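Local structure of 2-dehydropantoate 2-reductase, putative (2EW2) at residues 18-23 and 141-146; 224-229 and 244-249; 125-130 and 162-167; 151-156 and 169-174. The protein probably catalyses the NADPH-dependent reduction of 2-dehydropantoate (ketopantoate) to (R)-pantoate, the second step from 3-methyl-2-oxobutanoate toward pantothenate. One frame throughout, in Å; residues are numbered along the deposited sequence.

Interaction 1: 18-23 and 141-146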
loop_
_atom_site.group_PDB
_atom_site.type_symbol
_atom_site.label_atom_id
_atom_site.label_comp_id
_atom_site.label_asym_id
_atom_site.label_seq_id
_atom_site.Cartn_x
_atom_site.Cartn_y
_atom_site.Cartn_z
ATOM N N LEU B 18 40.523 -1.337 5.008
ATOM C CA LEU B 18 40.683 -0.306 6.026
ATOM C C LEU B 18 41.639 -0.783 7.122
ATOM O O LEU B 18 42.500 -0.027 7.570
ATOM C CB LEU B 18 39.323 0.114 6.624
ATOM C CG LEU B 18 38.218 0.623 5.680
ATOM C CD1 LEU B 18 37.216 1.517 6.404
ATOM C CD2 LEU B 18 38.747 1.322 4.449
ATOM N N GLY B 19 41.499 -2.035 7.536
ATOM C CA GLY B 19 42.368 -2.597 8.565
ATOM C C GLY B 19 43.852 -2.570 8.222
ATOM O O GLY B 19 44.675 -2.097 9.014
ATOM N N ILE B 20 44.191 -3.109 7.057
ATOM C CA ILE B 20 45.568 -3.113 6.558
ATOM C C ILE B 20 46.172 -1.705 6.479
ATOM O O ILE B 20 47.279 -1.475 6.959
ATOM C CB ILE B 20 45.669 -3.783 5.158
ATOM C CG1 ILE B 20 45.463 -5.292 5.294
ATOM C CG2 ILE B 20 47.061 -3.511 4.535
ATOM C CD1 ILE B 20 45.208 -6.032 3.986
HETATM N N MSE B 21 45.437 -0.792 5.851
HETATM C CA MSE B 21 45.902 0.561 5.601
HETATM C C MSE B 21 46.068 1.358 6.896
HETATM O O MSE B 21 47.045 2.083 7.055
HETATM C CB MSE B 21 44.963 1.264 4.619
HETATM C CG MSE B 21 44.923 0.603 3.234
HETATM SE SE MSE B 21 43.821 1.595 1.945
HETATM C CE MSE B 21 44.942 3.136 1.687
ATOM N N LEU B 22 45.119 1.209 7.825
ATOM C CA LEU B 22 45.234 1.846 9.141
ATOM C C LEU B 22 46.366 1.238 9.979
ATOM O O LEU B 22 46.983 1.928 10.793
ATOM C CB LEU B 22 43.898 1.783 9.891
ATOM C CG LEU B 22 42.803 2.714 9.354
ATOM C CD1 LEU B 22 41.424 2.292 9.891
ATOM C CD2 LEU B 22 43.114 4.191 9.688
ATOM N N HIS B 23 46.628 -0.049 9.770
ATOM C CA HIS B 23 47.739 -0.737 10.408
ATOM C C HIS B 23 49.063 -0.190 9.865
ATOM O O HIS B 23 49.998 0.069 10.627
ATOM C CB HIS B 23 47.634 -2.252 10.195
ATOM C CG HIS B 23 48.830 -3.019 10.680
ATOM N ND1 HIS B 23 49.083 -3.242 12.020
ATOM C CD2 HIS B 23 49.835 -3.627 10.003
ATOM C CE1 HIS B 23 50.191 -3.951 12.145
ATOM N NE2 HIS B 23 50.668 -4.192 10.936
ATOM N N GLY B 141 40.877 -14.964 4.738
ATOM C CA GLY B 141 42.124 -14.295 5.087
ATOM C C GLY B 141 42.923 -13.718 3.931
ATOM O O GLY B 141 44.090 -13.357 4.106
ATOM N N ARG B 142 42.307 -13.636 2.748
ATOM C CA ARG B 142 43.009 -13.209 1.540
ATOM C C ARG B 142 42.148 -12.261 0.711
ATOM O O ARG B 142 41.060 -12.631 0.233
ATOM C CB ARG B 142 43.456 -14.410 0.694
ATOM C CG ARG B 142 44.418 -15.358 1.410
ATOM C CD ARG B 142 44.810 -16.532 0.517
ATOM N NE ARG B 142 45.816 -16.140 -0.469
ATOM C CZ ARG B 142 47.128 -16.121 -0.238
ATOM N NH1 ARG B 142 47.611 -16.484 0.945
ATOM N NH2 ARG B 142 47.962 -15.745 -1.192
ATOM N N VAL B 143 42.646 -11.041 0.558
ATOM C CA VAL B 143 41.927 -9.989 -0.151
ATOM C C VAL B 143 42.750 -9.403 -1.296
ATOM O O VAL B 143 43.986 -9.484 -1.298
ATOM C CB VAL B 143 41.415 -8.852 0.801
ATOM C CG1 VAL B 143 40.496 -9.432 1.883
ATOM C CG2 VAL B 143 42.570 -8.053 1.429
ATOM N N LYS B 144 42.049 -8.826 -2.264
ATOM C CA LYS B 144 42.677 -8.197 -3.404
ATOM C C LYS B 144 42.225 -6.755 -3.474
ATOM O O LYS B 144 41.016 -6.455 -3.502
ATOM C CB LYS B 144 42.341 -8.939 -4.708
ATOM C CG LYS B 144 43.104 -8.409 -5.927
ATOM C CD LYS B 144 42.766 -9.191 -7.184
ATOM C CE LYS B 144 43.879 -9.051 -8.229
ATOM N NZ LYS B 144 43.659 -10.003 -9.359
ATOM N N LEU B 145 43.207 -5.867 -3.507
ATOM C CA LEU B 145 42.969 -4.445 -3.392
ATOM C C LEU B 145 43.573 -3.767 -4.600
ATOM O O LEU B 145 44.783 -3.849 -4.811
ATOM C CB LEU B 145 43.611 -3.904 -2.099
ATOM C CG LEU B 145 43.218 -4.542 -0.751
ATOM C CD1 LEU B 145 43.872 -3.818 0.407
ATOM C CD2 LEU B 145 41.687 -4.563 -0.570
ATOM N N LEU B 146 42.725 -3.114 -5.393
ATOM C CA LEU B 146 43.162 -2.402 -6.590
ATOM C C LEU B 146 42.503 -1.043 -6.598
ATOM O O LEU B 146 41.501 -0.832 -5.909
ATOM C CB LEU B 146 42.715 -3.154 -7.851
ATOM C CG LEU B 146 43.278 -4.554 -8.057
ATOM C CD1 LEU B 146 42.664 -5.190 -9.310
ATOM C CD2 LEU B 146 44.811 -4.472 -8.166
#
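Ile20 pushes its terminal methyl toward strand 142-145, where CD1 meets Val143 CG2 tip to tip at 4.2 Å. The same methyl also touches the next inward-facing residue, Leu145, since Ile20 CD1 lies 4.4 Å from Leu145 CD1. One isoleucine end thus sits against two branches, and all three residues are buried. The reach comes from an extended branch: CG1 stands beside the backbone N (chi1 -71°) and CD1 continues nearly straight from it (chi2 166°), while CG2 stays back near the helix. Val143 and Leu145 can both answer because alternate residues of a strand face the same way; Arg142 before them and Lys144 between them turn their long polar chains to the exposed side. Helix 13-24 follows the first strand, and the turn and first residues of the helix carry what is probably the GxGxxG motif of a dinucleotide-binding Rossmann fold, whereas strand 142-145 belongs to a separate small sheet in which Val143 is backbone-bonded to Ile48 and Asp50. Ile20 fills further space against this sheet by touching Leu47, Ala49 and Val56. On the helix side, Ser16 and Arg17 take up contacts with Val143 and Leu145 respectively.

Interaction 2: 224-229 and 244-249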
loop_
_atom_site.group_PDB
_atom_site.type_symbol
_atom_site.label_atom_id
_atom_site.label_comp_id
_atom_site.label_asym_id
_atom_site.label_seq_id
_atom_site.Cartn_x
_atom_site.Cartn_y
_atom_site.Cartn_z
ATOM N N THR B 224 3.917 11.444 -2.583
ATOM C CA THR B 224 3.464 11.157 -1.229
ATOM C C THR B 224 4.604 10.490 -0.462
ATOM O O THR B 224 4.913 10.902 0.663
ATOM C CB THR B 224 2.217 10.272 -1.215
ATOM O OG1 THR B 224 1.206 10.865 -2.044
ATOM C CG2 THR B 224 1.679 10.118 0.196
ATOM N N LEU B 225 5.223 9.470 -1.064
ATOM C CA LEU B 225 6.363 8.782 -0.428
ATOM C C LEU B 225 7.524 9.744 -0.141
ATOM O O LEU B 225 8.104 9.693 0.956
ATOM C CB LEU B 225 6.836 7.575 -1.267
ATOM C CG LEU B 225 6.006 6.301 -1.121
ATOM C CD1 LEU B 225 6.218 5.372 -2.298
ATOM C CD2 LEU B 225 6.318 5.621 0.196
ATOM N N ILE B 226 7.846 10.615 -1.110
ATOM C CA ILE B 226 8.888 11.627 -0.935
ATOM C C ILE B 226 8.573 12.546 0.246
ATOM O O ILE B 226 9.461 12.858 1.058
ATOM C CB ILE B 226 9.161 12.467 -2.212
ATOM C CG1 ILE B 226 9.851 11.615 -3.279
ATOM C CG2 ILE B 226 10.063 13.698 -1.891
ATOM C CD1 ILE B 226 9.902 12.277 -4.645
ATOM N N SER B 227 7.315 12.974 0.338
ATOM C CA SER B 227 6.861 13.816 1.443
ATOM C C SER B 227 7.067 13.183 2.812
ATOM O O SER B 227 7.395 13.884 3.767
ATOM C CB SER B 227 5.381 14.188 1.257
ATOM O OG SER B 227 5.286 15.134 0.196
ATOM N N GLU B 228 6.856 11.871 2.904
ATOM C CA GLU B 228 7.072 11.124 4.149
ATOM C C GLU B 228 8.547 11.061 4.529
ATOM O O GLU B 228 8.896 11.318 5.697
ATOM C CB GLU B 228 6.469 9.721 4.069
ATOM C CG GLU B 228 4.940 9.717 3.999
ATOM C CD GLU B 228 4.343 8.332 3.923
ATOM O OE1 GLU B 228 5.085 7.330 4.039
ATOM O OE2 GLU B 228 3.106 8.243 3.766
ATOM N N PHE B 229 9.408 10.721 3.563
ATOM C CA PHE B 229 10.863 10.814 3.772
ATOM C C PHE B 229 11.275 12.198 4.267
ATOM O O PHE B 229 11.980 12.311 5.274
ATOM C CB PHE B 229 11.666 10.439 2.510
ATOM C CG PHE B 229 11.815 8.959 2.313
ATOM C CD1 PHE B 229 10.748 8.192 1.854
ATOM C CD2 PHE B 229 13.020 8.334 2.581
ATOM C CE1 PHE B 229 10.896 6.809 1.678
ATOM C CE2 PHE B 229 13.175 6.964 2.417
ATOM C CZ PHE B 229 12.100 6.199 1.967
ATOM N N GLU B 244 13.697 18.424 -6.483
ATOM C CA GLU B 244 14.891 17.839 -7.081
ATOM C C GLU B 244 14.833 16.316 -7.051
ATOM O O GLU B 244 15.245 15.652 -8.015
ATOM C CB GLU B 244 16.176 18.328 -6.388
ATOM C CG GLU B 244 17.499 17.909 -7.095
ATOM C CD GLU B 244 17.959 16.472 -6.774
ATOM O OE1 GLU B 244 18.476 15.783 -7.687
ATOM O OE2 GLU B 244 17.806 16.021 -5.611
ATOM N N VAL B 245 14.359 15.758 -5.935
ATOM C CA VAL B 245 14.248 14.307 -5.821
ATOM C C VAL B 245 13.245 13.762 -6.844
ATOM O O VAL B 245 13.530 12.774 -7.507
ATOM C CB VAL B 245 13.888 13.848 -4.389
ATOM C CG1 VAL B 245 13.658 12.326 -4.344
ATOM C CG2 VAL B 245 15.005 14.249 -3.409
ATOM N N TYR B 246 12.087 14.405 -6.976
ATOM C CA TYR B 246 11.109 14.009 -8.000
ATOM C C TYR B 246 11.681 14.078 -9.419
ATOM O O TYR B 246 11.460 13.182 -10.233
ATOM C CB TYR B 246 9.840 14.865 -7.927
ATOM C CG TYR B 246 8.757 14.371 -8.876
ATOM C CD1 TYR B 246 8.126 13.134 -8.661
ATOM C CD2 TYR B 246 8.368 15.136 -9.990
ATOM C CE1 TYR B 246 7.144 12.658 -9.523
ATOM C CE2 TYR B 246 7.364 14.672 -10.863
ATOM C CZ TYR B 246 6.775 13.427 -10.627
ATOM O OH TYR B 246 5.803 12.959 -11.472
ATOM N N THR B 247 12.420 15.149 -9.697
ATOM C CA THR B 247 13.042 15.357 -10.999
ATOM C C THR B 247 14.031 14.248 -11.320
ATOM O O THR B 247 14.057 13.733 -12.440
ATOM C CB THR B 247 13.717 16.735 -11.065
ATOM O OG1 THR B 247 12.696 17.737 -11.145
ATOM C CG2 THR B 247 14.620 16.859 -12.318
ATOM N N HIS B 248 14.823 13.858 -10.329
ATOM C CA HIS B 248 15.729 12.736 -10.492
ATOM C C HIS B 248 14.974 11.443 -10.825
ATOM O O HIS B 248 15.365 10.680 -11.725
ATOM C CB HIS B 248 16.542 12.540 -9.211
ATOM C CG HIS B 248 17.429 11.341 -9.252
ATOM N ND1 HIS B 248 18.737 11.402 -9.684
ATOM C CD2 HIS B 248 17.188 10.043 -8.951
ATOM C CE1 HIS B 248 19.268 10.192 -9.634
ATOM N NE2 HIS B 248 18.350 9.350 -9.189
ATOM N N ILE B 249 13.898 11.184 -10.084
ATOM C CA ILE B 249 13.105 9.980 -10.308
ATOM C C ILE B 249 12.485 9.986 -11.716
ATOM O O ILE B 249 12.537 8.993 -12.439
ATOM C CB ILE B 249 12.061 9.753 -9.149
ATOM C CG1 ILE B 249 12.811 9.308 -7.873
ATOM C CG2 ILE B 249 11.034 8.685 -9.547
ATOM C CD1 ILE B 249 12.096 9.557 -6.525
#
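Ile226 enters helix 244-249 with its CD1 methyl, and every cross-helix contact runs through that branch. Ile226 CD1 lies 3.8 Å from Val245 CG1, and the CG1 of Ile226 follows at 4.0 Å from the same Val245 methyl; the two side chains pass alongside, pointing in opposite directions. One turn further along, Ile249 CD1 comes within 4.0 Å of Ile226 CD1. Between them the methyl approaches the backbone, with Ile226 CD1 3.8 Å from Tyr246 N, and it stands at the edge of the tyrosine ring, near the ring plane. Val245 turns CG1 to the contact by setting it opposite its own backbone N (chi1 175°). Beta-branched residues suit this place because their methyls fill the space beside the helix backbone with hydrocarbon. The two helices belong to the all-helical C-terminal part of the ketopantoate reductase fold, related to the 6-phosphogluconate dehydrogenase C-terminal domain; the axes of segments 224-229 and 244-249 approach to 10.8 Å, with 138° between their directions. Farther out, Cys193 of helix 184-195 touches Ile226, and Val222 touches both Tyr246 and Ile249. The tyrosine ring also receives Lys223 in a cation-pi contact. On the far sides of the helices the polar residues find other partners: Glu244 OE2 makes a salt bridge to Arg190 NE, while the Glu228 carboxylate accepts hydrogen bonds from the backbone N atoms of Phe298 and Cys299.

Interaction 3: 125-130 and 162-167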
loop_
_atom_site.group_PDB
_atom_site.type_symbol
_atom_site.label_atom_id
_atom_site.label_comp_id
_atom_site.label_asym_id
_atom_site.label_seq_id
_atom_site.Cartn_x
_atom_site.Cartn_y
_atom_site.Cartn_z
ATOM N N ASN B 125 28.565 10.419 19.758
ATOM C CA ASN B 125 29.818 9.859 19.248
ATOM C C ASN B 125 29.622 9.071 17.963
ATOM O O ASN B 125 30.463 8.266 17.591
ATOM C CB ASN B 125 30.456 8.904 20.287
ATOM C CG ASN B 125 30.845 9.586 21.592
ATOM O OD1 ASN B 125 30.603 10.778 21.792
ATOM N ND2 ASN B 125 31.432 8.804 22.509
ATOM N N ILE B 126 28.507 9.284 17.283
ATOM C CA ILE B 126 28.258 8.556 16.052
ATOM C C ILE B 126 28.592 9.396 14.822
ATOM O O ILE B 126 28.089 10.525 14.662
ATOM C CB ILE B 126 26.796 8.033 15.990
ATOM C CG1 ILE B 126 26.520 7.115 17.196
ATOM C CG2 ILE B 126 26.551 7.271 14.658
ATOM C CD1 ILE B 126 25.052 6.789 17.352
ATOM N N LEU B 127 29.431 8.827 13.963
ATOM C CA LEU B 127 29.798 9.434 12.674
ATOM C C LEU B 127 29.233 8.581 11.553
ATOM O O LEU B 127 29.092 7.356 11.700
ATOM C CB LEU B 127 31.328 9.482 12.508
ATOM C CG LEU B 127 32.205 9.869 13.710
ATOM C CD1 LEU B 127 33.708 9.763 13.395
ATOM C CD2 LEU B 127 31.855 11.246 14.190
ATOM N N VAL B 128 28.938 9.203 10.421
ATOM C CA VAL B 128 28.466 8.430 9.270
ATOM C C VAL B 128 29.397 8.704 8.100
ATOM O O VAL B 128 29.894 9.812 7.949
ATOM C CB VAL B 128 26.970 8.749 8.959
ATOM C CG1 VAL B 128 26.748 10.242 8.707
ATOM C CG2 VAL B 128 26.450 7.910 7.824
ATOM N N GLY B 129 29.659 7.698 7.283
ATOM C CA GLY B 129 30.462 7.972 6.106
ATOM C C GLY B 129 30.113 7.139 4.900
ATOM O O GLY B 129 29.307 6.210 4.980
ATOM N N ILE B 130 30.736 7.487 3.787
ATOM C CA ILE B 130 30.550 6.773 2.541
ATOM C C ILE B 130 31.952 6.429 2.071
ATOM O O ILE B 130 32.830 7.301 2.028
ATOM C CB ILE B 130 29.805 7.647 1.493
ATOM C CG1 ILE B 130 28.414 8.025 2.000
ATOM C CG2 ILE B 130 29.685 6.920 0.141
ATOM C CD1 ILE B 130 27.797 9.180 1.237
ATOM N N LYS B 162 34.884 17.755 16.496
ATOM C CA LYS B 162 36.331 17.753 16.738
ATOM C C LYS B 162 36.912 16.360 16.497
ATOM O O LYS B 162 37.935 16.207 15.821
ATOM C CB LYS B 162 36.644 18.245 18.157
ATOM C CG LYS B 162 38.144 18.473 18.438
ATOM C CD LYS B 162 38.363 18.830 19.921
ATOM C CE LYS B 162 39.854 19.016 20.253
ATOM N NZ LYS B 162 40.093 19.090 21.745
ATOM N N PHE B 163 36.257 15.340 17.040
ATOM C CA PHE B 163 36.725 13.982 16.833
ATOM C C PHE B 163 36.600 13.499 15.395
ATOM O O PHE B 163 37.481 12.790 14.914
ATOM C CB PHE B 163 36.048 12.992 17.775
ATOM C CG PHE B 163 36.748 11.664 17.829
ATOM C CD1 PHE B 163 37.847 11.478 18.662
ATOM C CD2 PHE B 163 36.328 10.603 17.030
ATOM C CE1 PHE B 163 38.501 10.241 18.700
ATOM C CE2 PHE B 163 36.975 9.369 17.066
ATOM C CZ PHE B 163 38.051 9.186 17.892
ATOM N N ALA B 164 35.532 13.889 14.703
ATOM C CA ALA B 164 35.418 13.602 13.270
ATOM C C ALA B 164 36.660 14.120 12.518
ATOM O O ALA B 164 37.211 13.423 11.661
ATOM C CB ALA B 164 34.140 14.232 12.687
ATOM N N LEU B 165 37.086 15.343 12.850
ATOM C CA LEU B 165 38.261 15.954 12.228
ATOM C C LEU B 165 39.530 15.162 12.533
ATOM O O LEU B 165 40.397 15.005 11.657
ATOM C CB LEU B 165 38.387 17.434 12.636
ATOM C CG LEU B 165 37.316 18.371 12.048
ATOM C CD1 LEU B 165 37.529 19.810 12.522
ATOM C CD2 LEU B 165 37.315 18.331 10.540
ATOM N N GLU B 166 39.612 14.650 13.758
ATOM C CA GLU B 166 40.718 13.804 14.202
ATOM C C GLU B 166 40.776 12.469 13.450
ATOM O O GLU B 166 41.855 11.982 13.106
ATOM C CB GLU B 166 40.634 13.594 15.720
ATOM C CG GLU B 166 41.133 14.822 16.506
ATOM C CD GLU B 166 40.695 14.863 17.971
ATOM O OE1 GLU B 166 40.197 13.843 18.509
ATOM O OE2 GLU B 166 40.852 15.944 18.590
ATOM N N VAL B 167 39.605 11.883 13.199
ATOM C CA VAL B 167 39.482 10.681 12.366
ATOM C C VAL B 167 39.936 10.950 10.928
ATOM O O VAL B 167 40.667 10.145 10.379
ATOM C CB VAL B 167 38.049 10.117 12.365
ATOM C CG1 VAL B 167 37.905 8.979 11.333
ATOM C CG2 VAL B 167 37.676 9.624 13.769
#
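Leu127 of strand 126-131 packs against helix 161-173, a helix laid over the Rossmann-type sheet, by dividing its two methyls between residues one helical turn apart, Ala164 and Val167. CD2 of the leucine rests 4.0 Å from Ala164 CB, while CD1 goes to the valine. The isopropyl end therefore straddles the turn, and the side chains of Leu127 and Val167 slide past each other in opposite directions. Alanine suits the first place because its single methyl lets the helix come near the strand, the CA atoms of Leu127 and Ala164 being 7.0 Å apart. Leu153 of the adjoining strand touches both helix residues and continues the apolar layer. Phe163 marks the looser margin: it only grazes the contact and stacks its ring on Tyr103. Around the helix, Lys162 and Leu165 lie on the exposed side, turned from the strand. Valine at the second place reaches a little farther than alanine could: its CG2, set beside its own backbone N, meets Leu127 CD1 at 4.0 Å.

Interaction 4: 151-156 and 169-174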
loop_
_atom_site.group_PDB
_atom_site.type_symbol
_atom_site.label_atom_id
_atom_site.label_comp_id
_atom_site.label_asym_id
_atom_site.label_seq_id
_atom_site.Cartn_x
_atom_site.Cartn_y
_atom_site.Cartn_z
ATOM N N ILE B 151 36.972 8.412 1.291
ATOM C CA ILE B 151 35.918 8.250 2.278
ATOM C C ILE B 151 35.470 9.643 2.655
ATOM O O ILE B 151 36.302 10.485 2.992
ATOM C CB ILE B 151 36.413 7.480 3.541
ATOM C CG1 ILE B 151 36.950 6.097 3.162
ATOM C CG2 ILE B 151 35.279 7.323 4.609
ATOM C CD1 ILE B 151 37.430 5.279 4.337
ATOM N N GLU B 152 34.167 9.897 2.567
ATOM C CA GLU B 152 33.584 11.127 3.072
ATOM C C GLU B 152 32.897 10.777 4.399
ATOM O O GLU B 152 32.289 9.710 4.505
ATOM C CB GLU B 152 32.573 11.701 2.068
ATOM C CG GLU B 152 33.178 12.073 0.698
ATOM C CD GLU B 152 32.168 12.739 -0.239
ATOM O OE1 GLU B 152 30.969 12.358 -0.216
ATOM O OE2 GLU B 152 32.569 13.669 -0.982
ATOM N N LEU B 153 33.039 11.630 5.415
ATOM C CA LEU B 153 32.408 11.356 6.708
ATOM C C LEU B 153 31.867 12.621 7.354
ATOM O O LEU B 153 32.248 13.743 6.988
ATOM C CB LEU B 153 33.345 10.590 7.658
ATOM C CG LEU B 153 34.624 11.283 8.147
ATOM C CD1 LEU B 153 34.375 12.115 9.426
ATOM C CD2 LEU B 153 35.688 10.240 8.399
ATOM N N GLU B 154 30.958 12.430 8.303
ATOM C CA GLU B 154 30.276 13.533 8.960
ATOM C C GLU B 154 29.843 13.047 10.338
ATOM O O GLU B 154 29.368 11.937 10.462
ATOM C CB GLU B 154 29.033 13.949 8.138
ATOM C CG GLU B 154 28.352 15.173 8.695
ATOM C CD GLU B 154 27.144 15.667 7.909
ATOM O OE1 GLU B 154 26.674 15.018 6.937
ATOM O OE2 GLU B 154 26.655 16.756 8.292
ATOM N N ASN B 155 30.045 13.868 11.367
ATOM C CA ASN B 155 29.443 13.637 12.693
ATOM C C ASN B 155 27.951 13.898 12.618
ATOM O O ASN B 155 27.519 14.857 11.974
ATOM C CB ASN B 155 30.041 14.567 13.759
ATOM C CG ASN B 155 30.035 16.024 13.330
ATOM O OD1 ASN B 155 29.436 16.884 13.983
ATOM N ND2 ASN B 155 30.697 16.307 12.217
ATOM N N ILE B 156 27.170 13.056 13.279
ATOM C CA ILE B 156 25.732 13.243 13.315
ATOM C C ILE B 156 25.336 14.304 14.332
ATOM O O ILE B 156 24.406 15.071 14.089
ATOM C CB ILE B 156 25.004 11.911 13.616
ATOM C CG1 ILE B 156 25.264 10.930 12.462
ATOM C CG2 ILE B 156 23.491 12.164 13.874
ATOM C CD1 ILE B 156 24.566 9.585 12.610
ATOM N N ASP B 169 42.145 13.202 9.942
ATOM C CA ASP B 169 43.609 13.265 10.071
ATOM C C ASP B 169 44.246 11.875 10.091
ATOM O O ASP B 169 45.196 11.604 9.349
ATOM C CB ASP B 169 44.007 14.036 11.335
ATOM C CG ASP B 169 43.709 15.516 11.239
ATOM O OD1 ASP B 169 43.490 16.022 10.113
ATOM O OD2 ASP B 169 43.699 16.187 12.298
ATOM N N VAL B 170 43.723 11.004 10.946
ATOM C CA VAL B 170 44.179 9.609 11.020
ATOM C C VAL B 170 44.067 8.864 9.678
ATOM O O VAL B 170 45.046 8.250 9.208
ATOM C CB VAL B 170 43.445 8.826 12.138
ATOM C CG1 VAL B 170 43.826 7.342 12.081
ATOM C CG2 VAL B 170 43.804 9.422 13.521
ATOM N N PHE B 171 42.894 8.964 9.044
ATOM C CA PHE B 171 42.643 8.352 7.736
ATOM C C PHE B 171 43.535 8.936 6.646
ATOM O O PHE B 171 43.883 8.244 5.686
ATOM C CB PHE B 171 41.176 8.566 7.334
ATOM C CG PHE B 171 40.212 7.611 7.993
ATOM C CD1 PHE B 171 40.549 6.943 9.168
ATOM C CD2 PHE B 171 38.947 7.410 7.451
ATOM C CE1 PHE B 171 39.649 6.054 9.786
ATOM C CE2 PHE B 171 38.041 6.543 8.061
ATOM C CZ PHE B 171 38.401 5.863 9.229
ATOM N N GLN B 172 43.877 10.216 6.779
ATOM C CA GLN B 172 44.717 10.885 5.780
ATOM C C GLN B 172 46.110 10.266 5.746
ATOM O O GLN B 172 46.651 9.952 4.678
ATOM C CB GLN B 172 44.820 12.381 6.080
ATOM C CG GLN B 172 45.801 13.122 5.162
ATOM C CD GLN B 172 45.323 13.111 3.739
ATOM O OE1 GLN B 172 44.124 13.251 3.480
ATOM N NE2 GLN B 172 46.252 12.934 2.795
ATOM N N LYS B 173 46.672 10.084 6.933
ATOM C CA LYS B 173 47.989 9.516 7.078
ATOM C C LYS B 173 48.038 8.053 6.635
ATOM O O LYS B 173 49.070 7.585 6.168
ATOM C CB LYS B 173 48.470 9.709 8.510
ATOM C CG LYS B 173 48.819 11.163 8.785
ATOM C CD LYS B 173 48.941 11.460 10.259
ATOM C CE LYS B 173 49.003 12.957 10.475
ATOM N NZ LYS B 173 48.583 13.321 11.860
ATOM N N ALA B 174 46.898 7.362 6.723
ATOM C CA ALA B 174 46.776 5.975 6.294
ATOM C C ALA B 174 46.515 5.822 4.797
ATOM O O ALA B 174 46.388 4.698 4.316
ATOM C CB ALA B 174 45.677 5.269 7.099
#
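The Phe171 ring is the flat group of this contact, and it meets two aliphatic methyls of strand 151-155 obliquely, both near one corner. Ile151 CD1 comes to 4.0 Å from Phe171 CE2 and to 4.1 Å from Phe171 CD2, nearly equidistant from the two carbons of that side of the ring. Leu153 CD2 arrives less closely, 4.4 Å from Phe171 CE2. The side chains of Ile151 and Phe171 cross at about a right angle. Extension of Ile151, with CG1 beside the backbone N and CD1 fully straight beyond it (chi2 -179°), carries its methyl out to the ring, whereas a broad phenylalanine can span the distance from a helix lying well above the strand, the CA atoms of Ile151 and Phe171 being 8.7 Å apart. Strand 151-155, helix 161-173 and strand 178-180 form a beta-alpha-beta crossover unit, and the two strands run parallel side by side at one end of the large mixed sheet. The contact joins the last turns of that helix to the strand that precedes it. Pro178 at the start of the next strand also touches Phe171, and Trp133 packs on Ile151. Glu152 and Glu154, alternating with the two inward residues, turn to the other face of the sheet, where Glu154 OE1 accepts a hydrogen bond from Arg185 N.

How the interactions relate
Interactions 3 and 4 are two parts of one layer: they share helix 161-173 and neighbouring strands, their centres lie about 6 Å apart, and probable antiparallel hydrogen bonds join Val128 N to Glu154 O and Ile130 N to Glu152 O, each 2.8 Å. Interaction 1 is centred about 17 Å from interaction 4 and reaches it through another face of helix 13-24, where Leu22 CD2 lies 3.8 Å from Phe171 CD1. Interaction 2 stands apart in the helical C-terminal region, its centre about 28 Å from that of interaction 3 and about 38 Å from that of interaction 1. All four lie away from Glu311, a magnesium-binding residue whose ion is not bound to this chain.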